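Local coordinates for protein thiaminase-I (Naegleria gruberi, PDB 4HCY) that is a thiaminase with a mixed alpha/beta fold related to that of periplasmic binding proteins, with the ligand 0YN bound in it, at residues 118-123 with 258-263; 96-101 with 304-309; 231-236 with 299-304. One frame throughout, in Å; residues are numbered along the deposited sequence.

In the fold
Contacts 1 and 3 both border the 0YN pocket, and contact 2 touches both of them, farther from the ligand. The centres of contacts 1 and 3 lie about 10 Å apart, and their strands 114-125 and 302-303 are neighbours in the mixed sheet, probably joined by a hydrogen bond from L118 N to L302 O at 2.7 Å. Contact 2, centred about 13 Å from contact 1 and about 15 Å from contact 3, shares A304 with contact 3 and sends I309 CD1 to within 3.8 Å of L118 CD1. It does not reach the ligand itself: the side chain of A304 is still about 9 Å from 0YN.

Contact 1. Residues 118-123 with 258-263; sequences LCSNFL and PYVYTD. With 0YN (2-{4-[(4-amino-2-methylpyrimidin-5-yl)methyl]-3-methylthiophen-2-yl}ethanol), chain G.
Y261 sets its ring carbon CG beside its own backbone N (chi1 -63°), while C119, its partner on the neighbouring strand, turns SG beside its carbonyl carbon, away from the N (chi1 -170°). Being paired across the strands, both side chains leave the same face of the sheet, and these torsions turn them to 0YN. One face of the Y261 ring receives the linker carbon C35, 4.0 Å above the plane and over its centre; C119 SG comes within 3.4 Å of the pyrimidine N1'. At the edge of the same ring, near its plane, sits N121 ND2.

The backbones of C119 and Y261 form an antiparallel hydrogen-bonded pair, with C119 N to Y261 O at 2.9 Å and a return bond from Y261 N to C119 O. Farther along, S120 OG donates to Y259 O at 2.6 Å, almost straight along the C=O axis, and so extends the pairing with a side chain. On the face that carries L118 and T262, L118 CD2 packs against T262 CG2 at 3.8 Å, and it also reaches V260 CG1 at 3.6 Å. D263 turns its carboxylate to the pyrimidine: OD1 accepts a hydrogen bond from N4' at 3.1 Å, and OD2 lies 2.9 Å from N3'.

T262 OG1 is hydrogen-bonded to S70 and S104. F326 of helix 317-328 packs on L118 and V260, and strand 114-125 itself runs between strands 261-267 and 302-303.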
loop_
_atom_site.group_PDB
_atom_site.type_symbol
_atom_site.label_atom_id
_atom_site.label_comp_id
_atom_site.label_asym_id
_atom_site.label_seq_id
_atom_site.Cartn_x
_atom_site.Cartn_y
_atom_site.Cartn_z
ATOM N N LEU A 118 1.624 -3.134 -4.650
ATOM C CA LEU A 118 2.509 -3.241 -3.498
ATOM C C LEU A 118 2.827 -1.846 -2.985
ATOM O O LEU A 118 3.037 -0.924 -3.773
ATOM C CB LEU A 118 3.807 -3.954 -3.877
ATOM C CG LEU A 118 4.021 -5.363 -3.322
ATOM C CD1 LEU A 118 5.386 -5.894 -3.729
ATOM C CD2 LEU A 118 3.875 -5.365 -1.814
ATOM N N CYS A 119 2.859 -1.686 -1.668
ATOM C CA CYS A 119 3.214 -0.401 -1.081
ATOM C C CYS A 119 3.690 -0.531 0.359
ATOM O O CYS A 119 3.400 -1.517 1.039
ATOM C CB CYS A 119 2.040 0.578 -1.155
ATOM S SG CYS A 119 2.481 2.271 -0.706
ATOM N N SER A 120 4.423 0.481 0.811
ATOM C CA SER A 120 4.960 0.520 2.162
ATOM C C SER A 120 5.463 1.926 2.453
ATOM O O SER A 120 5.596 2.744 1.543
ATOM C CB SER A 120 6.110 -0.480 2.308
ATOM O OG SER A 120 6.687 -0.414 3.600
ATOM N N ASN A 121 5.734 2.213 3.720
ATOM C CA ASN A 121 6.381 3.468 4.071
ATOM C C ASN A 121 7.891 3.332 3.931
ATOM O O ASN A 121 8.597 3.064 4.904
ATOM C CB ASN A 121 5.998 3.914 5.482
ATOM C CG ASN A 121 4.542 4.320 5.588
ATOM O OD1 ASN A 121 4.150 5.390 5.122
ATOM N ND2 ASN A 121 3.733 3.469 6.208
ATOM N N PHE A 122 8.376 3.502 2.706
ATOM C CA PHE A 122 9.791 3.332 2.406
ATOM C C PHE A 122 10.614 4.506 2.921
ATOM O O PHE A 122 10.081 5.587 3.174
ATOM C CB PHE A 122 10.006 3.176 0.899
ATOM C CG PHE A 122 9.253 2.027 0.292
ATOM C CD1 PHE A 122 9.731 0.732 0.401
ATOM C CD2 PHE A 122 8.073 2.244 -0.402
ATOM C CE1 PHE A 122 9.045 -0.327 -0.162
ATOM C CE2 PHE A 122 7.380 1.188 -0.967
ATOM C CZ PHE A 122 7.867 -0.100 -0.846
ATOM N N LEU A 123 11.914 4.285 3.073
ATOM C CA LEU A 123 12.825 5.344 3.482
ATOM C C LEU A 123 13.595 5.882 2.285
ATOM O O LEU A 123 14.400 5.172 1.686
ATOM C CB LEU A 123 13.802 4.837 4.543
ATOM C CG LEU A 123 14.882 5.828 4.984
ATOM C CD1 LEU A 123 14.252 7.100 5.533
ATOM C CD2 LEU A 123 15.804 5.191 6.010
ATOM N N PRO A 258 9.553 -4.982 8.883
ATOM C CA PRO A 258 9.017 -3.984 7.951
ATOM C C PRO A 258 7.610 -4.338 7.474
ATOM O O PRO A 258 7.349 -5.487 7.117
ATOM C CB PRO A 258 10.006 -4.035 6.784
ATOM C CG PRO A 258 10.659 -5.403 6.866
ATOM C CD PRO A 258 10.277 -6.050 8.174
ATOM N N TYR A 259 6.716 -3.354 7.467
ATOM C CA TYR A 259 5.331 -3.588 7.069
ATOM C C TYR A 259 5.051 -3.183 5.625
ATOM O O TYR A 259 5.767 -2.366 5.045
ATOM C CB TYR A 259 4.366 -2.888 8.028
ATOM C CG TYR A 259 3.992 -3.736 9.220
ATOM C CD1 TYR A 259 4.879 -3.918 10.274
ATOM C CD2 TYR A 259 2.755 -4.361 9.290
ATOM C CE1 TYR A 259 4.542 -4.697 11.365
ATOM C CE2 TYR A 259 2.408 -5.141 10.376
ATOM C CZ TYR A 259 3.305 -5.305 11.411
ATOM O OH TYR A 259 2.963 -6.082 12.494
ATOM N N VAL A 260 3.997 -3.760 5.056
ATOM C CA VAL A 260 3.685 -3.573 3.646
ATOM C C VAL A 260 2.176 -3.571 3.387
ATOM O O VAL A 260 1.432 -4.363 3.970
ATOM C CB VAL A 260 4.386 -4.660 2.786
ATOM C CG1 VAL A 260 3.454 -5.224 1.723
ATOM C CG2 VAL A 260 5.661 -4.110 2.162
ATOM N N TYR A 261 1.731 -2.659 2.526
ATOM C CA TYR A 261 0.349 -2.652 2.061
ATOM C C TYR A 261 0.252 -3.417 0.747
ATOM O O TYR A 261 1.154 -3.344 -0.087
ATOM C CB TYR A 261 -0.143 -1.221 1.832
ATOM C CG TYR A 261 -0.183 -0.348 3.064
ATOM C CD1 TYR A 261 -1.243 -0.422 3.959
ATOM C CD2 TYR A 261 0.826 0.571 3.319
ATOM C CE1 TYR A 261 -1.289 0.382 5.081
ATOM C CE2 TYR A 261 0.789 1.380 4.439
ATOM C CZ TYR A 261 -0.269 1.282 5.316
ATOM O OH TYR A 261 -0.309 2.087 6.432
ATOM N N THR A 262 -0.839 -4.156 0.564
ATOM C CA THR A 262 -1.113 -4.798 -0.719
ATOM C C THR A 262 -2.567 -4.602 -1.121
ATOM O O THR A 262 -3.477 -4.844 -0.329
ATOM C CB THR A 262 -0.818 -6.314 -0.702
ATOM O OG1 THR A 262 -1.701 -6.966 0.217
ATOM C CG2 THR A 262 0.627 -6.590 -0.310
ATOM N N ASP A 263 -2.781 -4.157 -2.355
ATOM C CA ASP A 263 -4.125 -4.070 -2.907
ATOM C C ASP A 263 -4.426 -5.341 -3.687
ATOM O O ASP A 263 -3.583 -5.833 -4.436
ATOM C CB ASP A 263 -4.266 -2.844 -3.807
ATOM C CG ASP A 263 -4.046 -1.546 -3.057
ATOM O OD1 ASP A 263 -4.267 -1.525 -1.828
ATOM O OD2 ASP A 263 -3.652 -0.550 -3.695
HETATM C C2A 0YN G . -0.902 1.303 -4.000
HETATM C C35 0YN G . -2.071 2.834 1.400
HETATM C C2 0YN G . -3.505 4.672 0.335
HETATM S S1 0YN G . -4.805 5.738 0.762
HETATM C C5 0YN G . -4.954 5.180 2.384
HETATM C C4 0YN G . -3.935 4.113 2.603
HETATM C C4A 0YN G . -3.745 3.368 3.898
HETATM C C5A 0YN G . -6.018 5.848 3.222
HETATM C C5B 0YN G . -5.389 6.508 4.442
HETATM O O5G 0YN G . -6.370 7.309 5.105
HETATM N "N1'" 0YN G . -0.611 2.793 -2.051
HETATM C "C2'" 0YN G . -1.208 1.705 -2.582
HETATM N "N3'" 0YN G . -2.079 0.974 -1.852
HETATM C "C4'" 0YN G . -2.365 1.321 -0.581
HETATM N "N4'" 0YN G . -3.239 0.585 0.146
HETATM C "C5'" 0YN G . -1.763 2.433 -0.026
HETATM C "C6'" 0YN G . -0.868 3.168 -0.793
HETATM C C3 0YN G . -3.170 3.871 1.440
#

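Contact 2. Residues 96-101 with 304-309; sequences DLHSFV and ANKNGI
Two helix N-termini meet here, with H98 at the N-cap position of helix 99-104 and N305 at that of helix 306-313. K306, in the first turn of its helix, lies across the H98 imidazole in a CH-pi contact. Its CE stands 3.7 Å from the ring centroid, only 9° off the normal, and its CG comes within 3.5 Å of H98 NE2. The lysine chain is extended beyond CG (chi3 175°), which carries CE out over the ring. On the way, K306 CD lies alongside D96 CB at 3.7 Å.

The backbone pins the same place: K306 N donates to D96 O at 3.1 Å, a nearly straight bond (163° at the hydrogen), so the D96 carbonyl takes up an N-H of the first helical turn. K306 NZ and D96 OD2, though opposite in charge, stay 5.6 Å apart and form no salt bridge.

Toward strand 114-125, L97, V101 and A304 all pack on P115, and V101 CG1 meets A304 CB at 4.2 Å. N305 ND2 is hydrogen-bonded to T94 O. L97 CD2 ends against N305 CA and CB, 3.7 Å from each, and both methyls of V101 rest against the carbonyl oxygen of A304.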
loop_
_atom_site.group_PDB
_atom_site.type_symbol
_atom_site.label_atom_id
_atom_site.label_comp_id
_atom_site.label_asym_id
_atom_site.label_seq_id
_atom_site.Cartn_x
_atom_site.Cartn_y
_atom_site.Cartn_z
ATOM N N ASP A 96 4.863 -15.630 -10.306
ATOM C CA ASP A 96 5.518 -15.826 -9.019
ATOM C C ASP A 96 5.221 -14.677 -8.061
ATOM O O ASP A 96 5.405 -13.508 -8.401
ATOM C CB ASP A 96 7.027 -15.991 -9.197
ATOM C CG ASP A 96 7.396 -17.295 -9.873
ATOM O OD1 ASP A 96 6.646 -18.282 -9.712
ATOM O OD2 ASP A 96 8.435 -17.335 -10.564
ATOM N N LEU A 97 4.759 -15.020 -6.864
ATOM C CA LEU A 97 4.455 -14.028 -5.842
ATOM C C LEU A 97 5.367 -14.206 -4.638
ATOM O O LEU A 97 5.740 -15.328 -4.294
ATOM C CB LEU A 97 2.996 -14.150 -5.397
ATOM C CG LEU A 97 1.912 -13.994 -6.463
ATOM C CD1 LEU A 97 0.537 -14.246 -5.863
ATOM C CD2 LEU A 97 1.978 -12.613 -7.096
ATOM N N HIS A 98 5.727 -13.097 -3.999
ATOM C CA HIS A 98 6.484 -13.154 -2.757
ATOM C C HIS A 98 5.620 -13.778 -1.667
ATOM O O HIS A 98 4.392 -13.783 -1.768
ATOM C CB HIS A 98 6.942 -11.757 -2.338
ATOM C CG HIS A 98 7.980 -11.165 -3.238
ATOM N ND1 HIS A 98 9.319 -11.127 -2.907
ATOM C CD2 HIS A 98 7.880 -10.588 -4.458
ATOM C CE1 HIS A 98 9.996 -10.550 -3.882
ATOM N NE2 HIS A 98 9.146 -10.214 -4.838
ATOM N N SER A 99 6.262 -14.307 -0.630
ATOM C CA SER A 99 5.552 -14.989 0.446
ATOM C C SER A 99 4.549 -14.078 1.153
ATOM O O SER A 99 3.423 -14.486 1.437
ATOM C CB SER A 99 6.541 -15.574 1.458
ATOM O OG SER A 99 7.379 -14.567 1.996
ATOM N N PHE A 100 4.958 -12.844 1.430
ATOM C CA PHE A 100 4.086 -11.888 2.104
ATOM C C PHE A 100 2.957 -11.407 1.196
ATOM O O PHE A 100 1.860 -11.102 1.665
ATOM C CB PHE A 100 4.889 -10.699 2.641
ATOM C CG PHE A 100 5.722 -10.002 1.602
ATOM C CD1 PHE A 100 5.209 -8.936 0.882
ATOM C CD2 PHE A 100 7.024 -10.406 1.354
ATOM C CE1 PHE A 100 5.977 -8.290 -0.069
ATOM C CE2 PHE A 100 7.796 -9.764 0.404
ATOM C CZ PHE A 100 7.271 -8.708 -0.310
ATOM N N VAL A 101 3.232 -11.341 -0.103
ATOM C CA VAL A 101 2.226 -10.933 -1.075
ATOM C C VAL A 101 1.118 -11.977 -1.188
ATOM O O VAL A 101 -0.067 -11.646 -1.135
ATOM C CB VAL A 101 2.850 -10.691 -2.467
ATOM C CG1 VAL A 101 1.766 -10.532 -3.519
ATOM C CG2 VAL A 101 3.750 -9.467 -2.440
ATOM N N ALA A 304 2.266 -5.968 -7.683
ATOM C CA ALA A 304 2.370 -6.914 -6.578
ATOM C C ALA A 304 3.156 -8.169 -6.950
ATOM O O ALA A 304 3.818 -8.767 -6.103
ATOM C CB ALA A 304 0.988 -7.283 -6.068
ATOM N N ASN A 305 3.078 -8.564 -8.217
ATOM C CA ASN A 305 3.759 -9.766 -8.690
ATOM C C ASN A 305 5.219 -9.509 -9.050
ATOM O O ASN A 305 5.597 -8.382 -9.368
ATOM C CB ASN A 305 3.021 -10.364 -9.889
ATOM C CG ASN A 305 2.967 -9.417 -11.071
ATOM O OD1 ASN A 305 2.909 -8.199 -10.905
ATOM N ND2 ASN A 305 2.986 -9.975 -12.277
ATOM N N LYS A 306 6.030 -10.562 -8.998
ATOM C CA LYS A 306 7.452 -10.459 -9.320
ATOM C C LYS A 306 7.677 -10.021 -10.762
ATOM O O LYS A 306 8.632 -9.302 -11.056
ATOM C CB LYS A 306 8.164 -11.791 -9.069
ATOM C CG LYS A 306 8.312 -12.165 -7.605
ATOM C CD LYS A 306 9.135 -13.435 -7.448
ATOM C CE LYS A 306 9.403 -13.749 -5.985
ATOM N NZ LYS A 306 10.255 -14.960 -5.826
ATOM N N ASN A 307 6.795 -10.460 -11.655
ATOM C CA ASN A 307 6.902 -10.126 -13.070
ATOM C C ASN A 307 6.742 -8.631 -13.331
ATOM O O ASN A 307 7.511 -8.038 -14.088
ATOM C CB ASN A 307 5.874 -10.915 -13.886
ATOM C CG ASN A 307 6.028 -12.414 -13.721
ATOM O OD1 ASN A 307 7.119 -12.913 -13.445
ATOM N ND2 ASN A 307 4.931 -13.142 -13.893
ATOM N N GLY A 308 5.738 -8.030 -12.700
ATOM C CA GLY A 308 5.492 -6.606 -12.836
ATOM C C GLY A 308 6.632 -5.782 -12.270
ATOM O O GLY A 308 7.017 -4.762 -12.843
ATOM N N ILE A 309 7.175 -6.230 -11.142
ATOM C CA ILE A 309 8.303 -5.555 -10.513
ATOM C C ILE A 309 9.555 -5.686 -11.375
ATOM O O ILE A 309 10.296 -4.722 -11.561
ATOM C CB ILE A 309 8.586 -6.117 -9.105
ATOM C CG1 ILE A 309 7.358 -5.958 -8.209
ATOM C CG2 ILE A 309 9.782 -5.419 -8.480
ATOM C CD1 ILE A 309 7.539 -6.521 -6.816
#

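Contact 3. Residues 231-236 with 299-304; sequences YSESMC and GLTLPA. With 0YN (2-{4-[(4-amino-2-methylpyrimidin-5-yl)methyl]-3-methylthiophen-2-yl}ethanol), chain G.
E233 starts with CB 3.9 Å from G299 O and then presses CG against T301 CB at 3.6 Å, the two side chains crossing at about a right angle. A bend at chi2 (91°) swings the carboxylate toward the ligand. Its two oxygens part company: OE2 reaches 2.9 Å from the pyrimidine N1' of 0YN, while OE1 faces the hydroxyl of S232.

S232 OG lies between two acceptors, 2.9 Å from E233 OE1 and 3.0 Å from L300 O, and so sits in the second shell, between the glutamate and the 299-304 backbone, with L302 CG packed beside it. Y231 adds its ring to the pocket, one face set over 0YN C6'.

On the side turned from the ligand, L300 packs against the 3-10 segment 233-235 and C236. Its CB lies 4.0 Å from C236 CB, and its CD1 comes 3.5 Å from M235 O. The E233 CA-H also points at G299 O. L300 has positive phi (54°) as the C-prime residue of a Schellman motif, the classic ending of a helix, here helix 290-298, whose end packs against the loop that carries Y231 and E233 to 0YN.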
loop_
_atom_site.group_PDB
_atom_site.type_symbol
_atom_site.label_atom_id
_atom_site.label_comp_id
_atom_site.label_asym_id
_atom_site.label_seq_id
_atom_site.Cartn_x
_atom_site.Cartn_y
_atom_site.Cartn_z
ATOM N N TYR A 231 4.836 6.667 1.050
ATOM C CA TYR A 231 4.510 5.757 -0.040
ATOM C C TYR A 231 5.449 5.988 -1.216
ATOM O O TYR A 231 5.966 7.091 -1.401
ATOM C CB TYR A 231 3.061 5.955 -0.489
ATOM C CG TYR A 231 2.041 5.765 0.610
ATOM C CD1 TYR A 231 2.257 4.856 1.637
ATOM C CD2 TYR A 231 0.861 6.498 0.621
ATOM C CE1 TYR A 231 1.325 4.680 2.644
ATOM C CE2 TYR A 231 -0.075 6.331 1.623
ATOM C CZ TYR A 231 0.160 5.421 2.632
ATOM O OH TYR A 231 -0.771 5.254 3.630
ATOM N N SER A 232 5.669 4.945 -2.009
ATOM C CA SER A 232 6.514 5.051 -3.191
ATOM C C SER A 232 5.888 6.000 -4.206
ATOM O O SER A 232 6.590 6.694 -4.940
ATOM C CB SER A 232 6.735 3.673 -3.817
ATOM O OG SER A 232 5.500 3.046 -4.114
ATOM N N GLU A 233 4.558 6.031 -4.225
ATOM C CA GLU A 233 3.814 6.882 -5.146
ATOM C C GLU A 233 4.024 8.362 -4.848
ATOM O O GLU A 233 3.921 9.204 -5.740
ATOM C CB GLU A 233 2.320 6.558 -5.081
ATOM C CG GLU A 233 1.988 5.090 -5.265
ATOM C CD GLU A 233 1.948 4.338 -3.951
ATOM O OE1 GLU A 233 2.577 3.261 -3.861
ATOM O OE2 GLU A 233 1.283 4.824 -3.013
ATOM N N SER A 234 4.320 8.674 -3.590
ATOM C CA SER A 234 4.483 10.059 -3.162
ATOM C C SER A 234 5.810 10.658 -3.620
ATOM O O SER A 234 6.034 11.861 -3.487
ATOM C CB SER A 234 4.355 10.166 -1.641
ATOM O OG SER A 234 5.337 9.380 -0.988
ATOM N N MET A 235 6.688 9.817 -4.160
ATOM C CA MET A 235 8.002 10.265 -4.605
ATOM C C MET A 235 8.065 10.385 -6.127
ATOM O O MET A 235 9.138 10.591 -6.693
ATOM C CB MET A 235 9.084 9.290 -4.136
ATOM C CG MET A 235 8.842 8.672 -2.770
ATOM S SD MET A 235 10.019 7.346 -2.429
ATOM C CE MET A 235 9.314 6.628 -0.948
ATOM N N CYS A 236 6.916 10.256 -6.784
ATOM C CA CYS A 236 6.882 10.179 -8.242
ATOM C C CYS A 236 7.199 11.505 -8.928
ATOM O O CYS A 236 7.601 11.525 -10.091
ATOM C CB CYS A 236 5.530 9.647 -8.725
ATOM S SG CYS A 236 4.184 10.853 -8.695
ATOM N N GLY A 299 4.206 6.748 -12.171
ATOM C CA GLY A 299 3.715 7.205 -10.884
ATOM C C GLY A 299 4.416 6.524 -9.724
ATOM O O GLY A 299 4.027 6.693 -8.569
ATOM N N LEU A 300 5.453 5.753 -10.040
ATOM C CA LEU A 300 6.240 5.032 -9.040
ATOM C C LEU A 300 5.414 4.138 -8.115
ATOM O O LEU A 300 5.798 3.902 -6.971
ATOM C CB LEU A 300 7.101 5.995 -8.212
ATOM C CG LEU A 300 8.363 6.550 -8.875
ATOM C CD1 LEU A 300 9.194 7.334 -7.870
ATOM C CD2 LEU A 300 9.186 5.431 -9.493
ATOM N N THR A 301 4.282 3.644 -8.609
ATOM C CA THR A 301 3.488 2.687 -7.847
ATOM C C THR A 301 3.945 1.275 -8.192
ATOM O O THR A 301 4.353 1.005 -9.323
ATOM C CB THR A 301 1.976 2.838 -8.111
ATOM O OG1 THR A 301 1.492 1.692 -8.821
ATOM C CG2 THR A 301 1.689 4.100 -8.911
ATOM N N LEU A 302 3.877 0.374 -7.218
ATOM C CA LEU A 302 4.471 -0.950 -7.370
ATOM C C LEU A 302 3.452 -2.034 -7.695
ATOM O O LEU A 302 2.437 -2.164 -7.011
ATOM C CB LEU A 302 5.227 -1.338 -6.097
ATOM C CG LEU A 302 6.064 -0.250 -5.422
ATOM C CD1 LEU A 302 6.738 -0.804 -4.180
ATOM C CD2 LEU A 302 7.088 0.323 -6.385
ATOM N N PRO A 303 3.723 -2.818 -8.748
ATOM C CA PRO A 303 2.956 -4.040 -9.010
ATOM C C PRO A 303 3.195 -5.041 -7.884
ATOM O O PRO A 303 4.223 -4.962 -7.211
ATOM C CB PRO A 303 3.561 -4.560 -10.316
ATOM C CG PRO A 303 4.176 -3.362 -10.959
ATOM C CD PRO A 303 4.686 -2.530 -9.825
ATOM N N ALA A 304 2.266 -5.968 -7.683
ATOM C CA ALA A 304 2.370 -6.914 -6.578
ATOM C C ALA A 304 3.156 -8.169 -6.950
ATOM O O ALA A 304 3.818 -8.767 -6.103
ATOM C CB ALA A 304 0.988 -7.283 -6.068
HETATM C C2A 0YN G . -0.902 1.303 -4.000
HETATM C C35 0YN G . -2.071 2.834 1.400
HETATM C C2 0YN G . -3.505 4.672 0.335
HETATM S S1 0YN G . -4.805 5.738 0.762
HETATM C C5 0YN G . -4.954 5.180 2.384
HETATM C C4 0YN G . -3.935 4.113 2.603
HETATM C C4A 0YN G . -3.745 3.368 3.898
HETATM C C5A 0YN G . -6.018 5.848 3.222
HETATM C C5B 0YN G . -5.389 6.508 4.442
HETATM O O5G 0YN G . -6.370 7.309 5.105
HETATM N "N1'" 0YN G . -0.611 2.793 -2.051
HETATM C "C2'" 0YN G . -1.208 1.705 -2.582
HETATM N "N3'" 0YN G . -2.079 0.974 -1.852
HETATM C "C4'" 0YN G . -2.365 1.321 -0.581
HETATM N "N4'" 0YN G . -3.239 0.585 0.146
HETATM C "C5'" 0YN G . -1.763 2.433 -0.026
HETATM C "C6'" 0YN G . -0.868 3.168 -0.793
HETATM C C3 0YN G . -3.170 3.871 1.440
#